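Local coordinates for protein magnesium transporter, putative (Shewanella oneidensis MR-1, PDB 3KXR) that probably moves magnesium or related cations across the membrane, this chain being its cytosolic part with a paired CBS domain and part of the MgtE N domain, at residues H62-L67 / N90-D95; D86-L91 / E147-V152. All coordinates share one frame; numbering follows the deposited sequence.

Contact 1 lies inside the first CBS motif, where the end of 62-67 pairs in parallel with strand 90-94 in a mixed three-stranded sheet; contact 2 joins that motif to the second, setting 86-91 against 147-152. Their centres are about 9 Å apart. N90 touches both partners, while L91, of these two contacts, packs only in contact 1. The F92 ring spans the two, its CE1 packing 3.6 Å from P151 CD of the second motif and its CZ 4.0 Å from E149 OE1. One water ties them too, bridging L65 N and N90 O in contact 1 and donating to E149 OE1 in contact 2.

Contact 1 of 2, residues H62-L67 / N90-D95; sequences HQMLVL and NLFIVD
L67 N donates to F92 O (2.9 Å), and L65 O and L67 O receive F92 N and V94 N, so three backbone bonds join the two strands in parallel. Close CA-H...O contacts fill in between them, such as V66 CA to F92 O at 3.1 Å.

L91 can be followed outward. Its CB passes L65 O and L65 CB; CG settles 3.9 Å from L65 CB. With CG anti to the backbone N (chi1 -179°), the branches run on along the neighbouring strand: CD1 lies between L65 CB and L67 CD1, and CD2 meets L67 CD1 at 4.1 Å. F79 of helix 73-82 covers this leucine face.

On the opposite face V66 CG2 meets V94 CG2 at 3.9 Å. Nearby, the selenium of selenomethionine M64 makes a Met-aromatic contact with F92, SE to CD2 4.1 Å, approaching the ring obliquely. F29 and P26 of the second subunit pack on V66 and V94. Where the strands diverge, a water accepts from L65 N and donates to N90 O.

Strand 66-68, helix 73-82 and strand 90-94 form the beta-alpha-beta unit of a CBS motif.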
loop_
_atom_site.group_PDB
_atom_site.type_symbol
_atom_site.label_atom_id
_atom_site.label_comp_id
_atom_site.label_asym_id
_atom_site.label_seq_id
_atom_site.Cartn_x
_atom_site.Cartn_y
_atom_site.Cartn_z
ATOM N N HIS A 62 -1.649 -17.844 -3.592
ATOM C CA HIS A 62 -2.873 -17.498 -2.885
ATOM C C HIS A 62 -4.024 -17.273 -3.855
ATOM O O HIS A 62 -5.176 -17.311 -3.443
ATOM C CB HIS A 62 -2.703 -16.238 -2.034
ATOM C CG HIS A 62 -1.792 -16.400 -0.844
ATOM N ND1 HIS A 62 -2.037 -17.297 0.182
ATOM C CD2 HIS A 62 -0.647 -15.747 -0.503
ATOM C CE1 HIS A 62 -1.082 -17.194 1.094
ATOM N NE2 HIS A 62 -0.222 -16.266 0.697
ATOM N N GLN A 63 -3.695 -17.015 -5.121
ATOM C CA GLN A 63 -4.676 -16.825 -6.211
ATOM C C GLN A 63 -5.430 -18.087 -6.546
ATOM O O GLN A 63 -4.858 -19.052 -7.031
ATOM C CB GLN A 63 -3.977 -16.355 -7.499
ATOM C CG GLN A 63 -4.091 -14.899 -7.693
ATOM C CD GLN A 63 -3.124 -14.318 -8.683
ATOM O OE1 GLN A 63 -3.500 -14.009 -9.816
ATOM N NE2 GLN A 63 -1.886 -14.092 -8.242
HETATM N N MSE A 64 -6.723 -18.078 -6.319
HETATM C CA MSE A 64 -7.493 -19.262 -6.548
HETATM C C MSE A 64 -8.971 -18.977 -6.554
HETATM O O MSE A 64 -9.434 -17.979 -6.068
HETATM C CB MSE A 64 -7.189 -20.276 -5.448
HETATM C CG MSE A 64 -7.544 -19.760 -4.076
HETATM SE SE MSE A 64 -7.150 -21.034 -2.648
HETATM C CE MSE A 64 -7.148 -19.797 -1.078
ATOM N N LEU A 65 -9.724 -19.905 -7.104
ATOM C CA LEU A 65 -11.167 -19.879 -6.992
ATOM C C LEU A 65 -11.588 -20.606 -5.679
ATOM O O LEU A 65 -11.413 -21.803 -5.521
ATOM C CB LEU A 65 -11.772 -20.491 -8.269
ATOM C CG LEU A 65 -12.168 -19.537 -9.425
ATOM C CD1 LEU A 65 -11.190 -18.438 -9.726
ATOM C CD2 LEU A 65 -12.513 -20.344 -10.668
ATOM N N VAL A 66 -12.109 -19.848 -4.719
ATOM C CA VAL A 66 -12.606 -20.409 -3.468
ATOM C C VAL A 66 -13.972 -19.772 -3.090
ATOM O O VAL A 66 -14.197 -18.587 -3.314
ATOM C CB VAL A 66 -11.558 -20.215 -2.330
ATOM C CG1 VAL A 66 -11.088 -18.767 -2.305
ATOM C CG2 VAL A 66 -12.124 -20.639 -0.999
ATOM N N LEU A 67 -14.888 -20.572 -2.549
ATOM C CA LEU A 67 -16.172 -20.075 -2.052
ATOM C C LEU A 67 -16.500 -20.767 -0.725
ATOM O O LEU A 67 -16.016 -21.879 -0.447
ATOM C CB LEU A 67 -17.281 -20.341 -3.090
ATOM C CG LEU A 67 -17.307 -19.550 -4.411
ATOM C CD1 LEU A 67 -18.330 -20.091 -5.364
ATOM C CD2 LEU A 67 -17.581 -18.080 -4.121
ATOM N N ASN A 90 -10.837 -25.981 -11.277
ATOM C CA ASN A 90 -11.454 -26.439 -10.053
ATOM C C ASN A 90 -11.704 -25.257 -9.158
ATOM O O ASN A 90 -11.091 -24.205 -9.292
ATOM C CB ASN A 90 -10.563 -27.460 -9.339
ATOM C CG ASN A 90 -10.567 -28.782 -10.015
ATOM O OD1 ASN A 90 -11.487 -29.099 -10.753
ATOM N ND2 ASN A 90 -9.546 -29.573 -9.787
ATOM N N LEU A 91 -12.596 -25.456 -8.207
ATOM C CA LEU A 91 -12.923 -24.408 -7.257
ATOM C C LEU A 91 -13.035 -25.040 -5.865
ATOM O O LEU A 91 -13.541 -26.157 -5.716
ATOM C CB LEU A 91 -14.195 -23.731 -7.734
ATOM C CG LEU A 91 -14.839 -22.574 -7.006
ATOM C CD1 LEU A 91 -15.672 -21.762 -8.002
ATOM C CD2 LEU A 91 -15.697 -23.174 -5.927
ATOM N N PHE A 92 -12.504 -24.355 -4.869
ATOM C CA PHE A 92 -12.351 -24.940 -3.555
ATOM C C PHE A 92 -13.387 -24.408 -2.594
ATOM O O PHE A 92 -13.690 -23.221 -2.620
ATOM C CB PHE A 92 -10.933 -24.665 -3.054
ATOM C CG PHE A 92 -9.895 -25.121 -4.016
ATOM C CD1 PHE A 92 -9.935 -26.410 -4.533
ATOM C CD2 PHE A 92 -8.913 -24.260 -4.473
ATOM C CE1 PHE A 92 -8.986 -26.832 -5.461
ATOM C CE2 PHE A 92 -7.953 -24.687 -5.409
ATOM C CZ PHE A 92 -8.004 -25.970 -5.900
ATOM N N ILE A 93 -13.942 -25.289 -1.767
ATOM C CA ILE A 93 -14.988 -24.916 -0.826
ATOM C C ILE A 93 -14.445 -24.970 0.561
ATOM O O ILE A 93 -13.821 -25.972 0.949
ATOM C CB ILE A 93 -16.203 -25.861 -0.901
ATOM C CG1 ILE A 93 -16.722 -25.925 -2.326
ATOM C CG2 ILE A 93 -17.331 -25.421 0.042
ATOM C CD1 ILE A 93 -17.115 -24.600 -2.917
ATOM N N VAL A 94 -14.687 -23.907 1.324
ATOM C CA VAL A 94 -14.242 -23.848 2.707
ATOM C C VAL A 94 -15.425 -23.570 3.627
ATOM O O VAL A 94 -16.444 -23.001 3.211
ATOM C CB VAL A 94 -13.169 -22.728 2.907
ATOM C CG1 VAL A 94 -11.885 -23.064 2.118
ATOM C CG2 VAL A 94 -13.722 -21.362 2.529
ATOM N N ASP A 95 -15.292 -23.972 4.895
ATOM C CA ASP A 95 -16.285 -23.593 5.896
ATOM C C ASP A 95 -15.979 -22.206 6.444
ATOM O O ASP A 95 -15.065 -21.528 5.961
ATOM C CB ASP A 95 -16.384 -24.636 7.005
ATOM C CG ASP A 95 -15.181 -24.685 7.913
ATOM O OD1 ASP A 95 -14.294 -23.792 7.908
ATOM O OD2 ASP A 95 -15.168 -25.665 8.686
HETATM O O HOH W 1 -8.972 -22.583 -8.160
#

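Contact 2 of 2, residues D86-L91 / E147-V152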
loop_
_atom_site.group_PDB
_atom_site.type_symbol
_atom_site.label_atom_id
_atom_site.label_comp_id
_atom_site.label_asym_id
_atom_site.label_seq_id
_atom_site.Cartn_x
_atom_site.Cartn_y
_atom_site.Cartn_z
ATOM N N ASP A 86 -4.633 -18.877 -14.691
ATOM C CA ASP A 86 -3.767 -19.928 -15.177
ATOM C C ASP A 86 -4.065 -21.271 -14.488
ATOM O O ASP A 86 -4.272 -21.329 -13.270
ATOM C CB ASP A 86 -2.307 -19.524 -14.942
ATOM C CG ASP A 86 -1.328 -20.402 -15.677
ATOM O OD1 ASP A 86 -1.587 -20.766 -16.840
ATOM O OD2 ASP A 86 -0.280 -20.727 -15.095
ATOM N N CYS A 87 -4.093 -22.342 -15.270
ATOM C CA CYS A 87 -4.226 -23.689 -14.737
ATOM C C CYS A 87 -5.356 -23.825 -13.788
ATOM O O CYS A 87 -5.175 -24.272 -12.665
ATOM C CB CYS A 87 -2.985 -24.094 -13.971
ATOM S SG CYS A 87 -1.733 -24.622 -15.030
ATOM N N ASN A 88 -6.535 -23.453 -14.242
ATOM C CA ASN A 88 -7.646 -23.419 -13.365
ATOM C C ASN A 88 -8.787 -24.138 -13.979
ATOM O O ASN A 88 -9.268 -23.744 -15.022
ATOM C CB ASN A 88 -8.045 -21.992 -13.103
ATOM C CG ASN A 88 -9.278 -21.892 -12.232
ATOM O OD1 ASN A 88 -10.223 -21.192 -12.595
ATOM N ND2 ASN A 88 -9.279 -22.596 -11.078
ATOM N N ASP A 89 -9.217 -25.216 -13.348
ATOM C CA ASP A 89 -10.530 -25.740 -13.668
ATOM C C ASP A 89 -11.237 -26.378 -12.483
ATOM O O ASP A 89 -12.137 -27.180 -12.666
ATOM C CB ASP A 89 -10.436 -26.705 -14.844
ATOM C CG ASP A 89 -9.869 -28.015 -14.438
ATOM O OD1 ASP A 89 -9.329 -28.099 -13.292
ATOM O OD2 ASP A 89 -10.003 -28.961 -15.247
ATOM N N ASN A 90 -10.837 -25.981 -11.277
ATOM C CA ASN A 90 -11.454 -26.439 -10.053
ATOM C C ASN A 90 -11.704 -25.257 -9.158
ATOM O O ASN A 90 -11.091 -24.205 -9.292
ATOM C CB ASN A 90 -10.563 -27.460 -9.339
ATOM C CG ASN A 90 -10.567 -28.782 -10.015
ATOM O OD1 ASN A 90 -11.487 -29.099 -10.753
ATOM N ND2 ASN A 90 -9.546 -29.573 -9.787
ATOM N N LEU A 91 -12.596 -25.456 -8.207
ATOM C CA LEU A 91 -12.923 -24.408 -7.257
ATOM C C LEU A 91 -13.035 -25.040 -5.865
ATOM O O LEU A 91 -13.541 -26.157 -5.716
ATOM C CB LEU A 91 -14.195 -23.731 -7.734
ATOM C CG LEU A 91 -14.839 -22.574 -7.006
ATOM C CD1 LEU A 91 -15.672 -21.762 -8.002
ATOM C CD2 LEU A 91 -15.697 -23.174 -5.927
ATOM N N GLU A 147 -5.567 -33.668 -12.537
ATOM C CA GLU A 147 -5.691 -32.269 -12.109
ATOM C C GLU A 147 -4.641 -31.355 -12.725
ATOM O O GLU A 147 -3.518 -31.777 -13.020
ATOM C CB GLU A 147 -5.508 -32.152 -10.598
ATOM C CG GLU A 147 -6.188 -33.211 -9.720
ATOM C CD GLU A 147 -7.691 -33.239 -9.865
ATOM O OE1 GLU A 147 -8.280 -32.284 -10.441
ATOM O OE2 GLU A 147 -8.293 -34.236 -9.421
ATOM N N ILE A 148 -4.998 -30.091 -12.888
ATOM C CA ILE A 148 -4.022 -29.099 -13.292
ATOM C C ILE A 148 -3.693 -28.134 -12.138
ATOM O O ILE A 148 -2.900 -27.190 -12.291
ATOM C CB ILE A 148 -4.452 -28.366 -14.609
ATOM C CG1 ILE A 148 -5.779 -27.603 -14.467
ATOM C CG2 ILE A 148 -4.554 -29.380 -15.740
ATOM C CD1 ILE A 148 -6.164 -26.666 -15.743
ATOM N N GLU A 149 -4.264 -28.394 -10.969
ATOM C CA GLU A 149 -3.923 -27.627 -9.790
ATOM C C GLU A 149 -4.334 -28.435 -8.604
ATOM O O GLU A 149 -5.279 -29.224 -8.687
ATOM C CB GLU A 149 -4.699 -26.307 -9.783
ATOM C CG GLU A 149 -6.223 -26.508 -9.751
ATOM C CD GLU A 149 -7.056 -25.237 -9.961
ATOM O OE1 GLU A 149 -6.775 -24.196 -9.315
ATOM O OE2 GLU A 149 -8.031 -25.312 -10.746
ATOM N N LEU A 150 -3.676 -28.215 -7.483
ATOM C CA LEU A 150 -4.153 -28.807 -6.244
ATOM C C LEU A 150 -4.182 -27.763 -5.134
ATOM O O LEU A 150 -3.304 -26.904 -5.067
ATOM C CB LEU A 150 -3.250 -29.955 -5.811
ATOM C CG LEU A 150 -3.355 -31.305 -6.536
ATOM C CD1 LEU A 150 -2.291 -32.287 -5.992
ATOM C CD2 LEU A 150 -4.771 -31.877 -6.392
ATOM N N PRO A 151 -5.171 -27.854 -4.247
ATOM C CA PRO A 151 -5.194 -27.005 -3.073
ATOM C C PRO A 151 -4.135 -27.411 -2.063
ATOM O O PRO A 151 -3.813 -28.614 -1.920
ATOM C CB PRO A 151 -6.590 -27.256 -2.492
ATOM C CG PRO A 151 -6.899 -28.610 -2.903
ATOM C CD PRO A 151 -6.234 -28.864 -4.198
ATOM N N VAL A 152 -3.627 -26.410 -1.355
ATOM C CA VAL A 152 -2.696 -26.610 -0.283
ATOM C C VAL A 152 -3.328 -26.174 1.044
ATOM O O VAL A 152 -3.914 -25.104 1.153
ATOM C CB VAL A 152 -1.409 -25.827 -0.549
ATOM C CG1 VAL A 152 -0.448 -26.012 0.607
ATOM C CG2 VAL A 152 -0.775 -26.288 -1.866
HETATM O O HOH W 2 -7.557 -29.460 -11.780
HETATM O O HOH W 1 -8.972 -22.583 -8.160
HETATM O O HOH W 3 -7.803 -29.535 -7.609
#
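The two CBS motifs of the pair meet here, the loop leading into strand 90-94 of the first lying against the start of strand 149-153 of the second. E149 is the hub. Its CG sits between the backbone N and the carbonyl carbon (chi1 61°) and the chain then runs extended, carrying the carboxylate across to the backbone of 88-90. There OE2 collects three donors: D89 N and N90 N, each at 2.9 Å from OE2 and nearly along its C-O axis, and N88 ND2, at 3.0 Å from OE2 on its syn side. All three bonds are bent, near 135-140° at the hydrogen. The N88 amide stands nearly upright on the carboxylate, their planes 84° apart. The other oxygen, OE1, takes a salt bridge from R162 and a bond from a water that also donates to N90 O.

A second glutamate, E147, takes the N90 side chain. N90 ND2 reaches E147 OE1 at 3.1 Å; the oxygen lies in the amide plane, but the amide nitrogen comes from above the carboxylate plane. R105 forms a salt bridge with the same OE1. Another water donates to D89 OD1 and E147 OE1 while accepting from I148 N, and a third connects N90 ND2 with E149 O.

I148 CD1 lies against the C87-N88 peptide, 3.6 Å from N88 N; C87 CB is 3.5 Å from I148 O, and their side chains only just meet.

The buried E149 carboxylate, gripped by two backbone N-H groups and the N88 amide on OE2 and by R162 on OE1, probably stays ionised despite D89 OD1 at 4.0 Å from its OE2; here the motifs are joined mainly by hydrogen bonds to two glutamates.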